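Intracellular protein transport protein USO1 (Saccharomyces cerevisiae S288c, PDB 6LSU) is a membrane tether required for protein transport from the endoplasmic reticulum to the Golgi complex, with a globular head and a rod-like coiled-coil tail. Local coordinates at residues L91-D96 and Q132-I137. Sequence-based numbering, arbitrary orientation.
Sequences LFIRGD and QFSLWI
Ser134 meets Phe92 through both atoms of its short side chain. Its OG donates a hydrogen bond to the carbonyl O of Phe92 (2.8 Å), coming in nearly head-on, with a C=O...OG angle of 169°. Its CB sits over one face of the Phe92 ring, nearer the CE2 side than the centre, in a CH-pi contact 4.2 Å from the ring centroid. Phe92 can offer ring and carbonyl together because its CG stands anti to the backbone N (chi1 -154°), on the carbonyl side. One turn further along helix 132-143, Ile137 spreads its two branches: CG2 reaches the ring edge, 4.0 Å from Phe92 CD1, while CD1 packs against Leu91 CB at 3.6 Å. In the globular head, the contact thus joins the end of ARM 1 to the start of helix 132-143, where ARM 2 begins. The Arg56 side chain hydrogen-bonds to the Leu91 carbonyl. Replacing Ser134 by an alanine would probably cost the Phe92 carbonyl its serine donor and leave the Asp131 amide without its hydroxyl partner. One buried hydroxyl takes a hydrogen from the Asp131 amide and gives its own to the Phe92 carbonyl, beside the apolar packing of Phe92, Leu91 and Ile137.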
loop_
_atom_site.group_PDB
_atom_site.type_symbol
_atom_site.label_atom_id
_atom_site.label_comp_id
_atom_site.label_asym_id
_atom_site.label_seq_id
_atom_site.Cartn_x
_atom_site.Cartn_y
_atom_site.Cartn_z
ATOM N N LEU A 91 -32.935 22.036 1.059
ATOM C CA LEU A 91 -32.287 23.330 0.760
ATOM C C LEU A 91 -30.786 23.128 0.560
ATOM O O LEU A 91 -30.194 23.859 -0.289
ATOM C CB LEU A 91 -32.589 24.319 1.875
ATOM C CG LEU A 91 -34.021 24.844 1.925
ATOM C CD1 LEU A 91 -34.199 25.710 3.166
ATOM C CD2 LEU A 91 -34.353 25.620 0.669
ATOM N N PHE A 92 -30.205 22.124 1.207
ATOM C CA PHE A 92 -28.729 21.966 1.270
ATOM C C PHE A 92 -28.027 22.064 -0.101
ATOM O O PHE A 92 -26.924 22.660 -0.146
ATOM C CB PHE A 92 -28.284 20.700 1.988
ATOM C CG PHE A 92 -26.906 20.904 2.568
ATOM C CD1 PHE A 92 -26.752 21.639 3.724
ATOM C CD2 PHE A 92 -25.767 20.468 1.912
ATOM C CE1 PHE A 92 -25.493 21.898 4.246
ATOM C CE2 PHE A 92 -24.511 20.697 2.451
ATOM C CZ PHE A 92 -24.372 21.424 3.610
ATOM N N ILE A 93 -28.612 21.543 -1.174
ATOM C CA ILE A 93 -27.984 21.524 -2.533
ATOM C C ILE A 93 -29.090 21.670 -3.557
ATOM O O ILE A 93 -30.165 21.106 -3.293
ATOM C CB ILE A 93 -27.153 20.244 -2.753
ATOM C CG1 ILE A 93 -25.931 20.236 -1.829
ATOM C CG2 ILE A 93 -26.755 20.086 -4.210
ATOM C CD1 ILE A 93 -25.148 18.974 -1.841
ATOM N N ARG A 94 -28.843 22.405 -4.657
ATOM C CA ARG A 94 -29.733 22.349 -5.850
ATOM C C ARG A 94 -29.777 20.875 -6.286
ATOM O O ARG A 94 -30.779 20.187 -5.932
ATOM C CB ARG A 94 -29.331 23.335 -6.956
ATOM C CG ARG A 94 -30.250 23.285 -8.172
ATOM C CD ARG A 94 -30.506 24.589 -8.913
ATOM N NE ARG A 94 -31.765 25.193 -8.484
ATOM C CZ ARG A 94 -31.886 26.079 -7.499
ATOM N NH1 ARG A 94 -30.810 26.489 -6.850
ATOM N NH2 ARG A 94 -33.076 26.560 -7.171
ATOM N N GLY A 95 -28.714 20.368 -6.906
ATOM C CA GLY A 95 -28.544 18.908 -7.078
ATOM C C GLY A 95 -28.955 18.403 -8.454
ATOM O O GLY A 95 -30.058 18.763 -8.912
ATOM N N ASP A 96 -28.069 17.594 -9.058
ATOM C CA ASP A 96 -28.212 16.920 -10.378
ATOM C C ASP A 96 -29.168 15.730 -10.240
ATOM O O ASP A 96 -30.066 15.612 -11.095
ATOM C CB ASP A 96 -26.856 16.424 -10.909
ATOM C CG ASP A 96 -25.753 17.475 -11.000
ATOM O OD1 ASP A 96 -26.067 18.677 -10.934
ATOM O OD2 ASP A 96 -24.576 17.077 -11.147
ATOM N N GLN A 132 -22.576 28.546 -2.064
ATOM C CA GLN A 132 -22.524 29.594 -1.020
ATOM C C GLN A 132 -23.753 29.417 -0.130
ATOM O O GLN A 132 -23.662 29.710 1.082
ATOM C CB GLN A 132 -22.496 30.983 -1.651
ATOM C CG GLN A 132 -22.434 30.964 -3.169
ATOM C CD GLN A 132 -22.437 32.374 -3.701
ATOM O OE1 GLN A 132 -21.636 33.197 -3.275
ATOM N NE2 GLN A 132 -23.327 32.657 -4.637
ATOM N N PHE A 133 -24.862 28.988 -0.739
ATOM C CA PHE A 133 -26.146 28.635 -0.071
ATOM C C PHE A 133 -26.012 27.430 0.872
ATOM O O PHE A 133 -26.514 27.527 2.015
ATOM C CB PHE A 133 -27.230 28.475 -1.127
ATOM C CG PHE A 133 -27.453 29.761 -1.874
ATOM C CD1 PHE A 133 -28.085 30.842 -1.265
ATOM C CD2 PHE A 133 -26.942 29.927 -3.155
ATOM C CE1 PHE A 133 -28.232 32.040 -1.946
ATOM C CE2 PHE A 133 -27.100 31.132 -3.829
ATOM C CZ PHE A 133 -27.768 32.174 -3.234
ATOM N N SER A 134 -25.353 26.359 0.420
ATOM C CA SER A 134 -24.959 25.221 1.288
ATOM C C SER A 134 -24.259 25.825 2.512
ATOM O O SER A 134 -24.746 25.624 3.645
ATOM C CB SER A 134 -24.093 24.202 0.539
ATOM O OG SER A 134 -24.562 24.004 -0.795
ATOM N N LEU A 135 -23.198 26.604 2.274
ATOM C CA LEU A 135 -22.263 27.090 3.339
ATOM C C LEU A 135 -22.995 28.057 4.272
ATOM O O LEU A 135 -22.773 27.986 5.519
ATOM C CB LEU A 135 -21.056 27.744 2.673
ATOM C CG LEU A 135 -20.227 26.804 1.797
ATOM C CD1 LEU A 135 -18.945 27.476 1.338
ATOM C CD2 LEU A 135 -19.913 25.497 2.511
ATOM N N TRP A 136 -23.913 28.845 3.709
ATOM C CA TRP A 136 -24.884 29.645 4.482
ATOM C C TRP A 136 -25.601 28.739 5.493
ATOM O O TRP A 136 -25.555 29.061 6.691
ATOM C CB TRP A 136 -25.857 30.330 3.506
ATOM C CG TRP A 136 -26.762 31.338 4.135
ATOM C CD1 TRP A 136 -27.144 31.397 5.440
ATOM C CD2 TRP A 136 -27.437 32.403 3.468
ATOM N NE1 TRP A 136 -27.987 32.449 5.643
ATOM C CE2 TRP A 136 -28.190 33.083 4.454
ATOM C CE3 TRP A 136 -27.456 32.877 2.148
ATOM C CZ2 TRP A 136 -28.949 34.204 4.168
ATOM C CZ3 TRP A 136 -28.227 33.979 1.863
ATOM C CH2 TRP A 136 -28.960 34.623 2.866
ATOM N N ILE A 137 -26.245 27.659 5.043
ATOM C CA ILE A 137 -26.970 26.699 5.928
ATOM C C ILE A 137 -25.981 26.035 6.894
ATOM O O ILE A 137 -26.258 25.841 8.087
ATOM C CB ILE A 137 -27.714 25.627 5.105
ATOM C CG1 ILE A 137 -28.818 26.255 4.250
ATOM C CG2 ILE A 137 -28.238 24.564 6.065
ATOM C CD1 ILE A 137 -29.476 25.333 3.272
#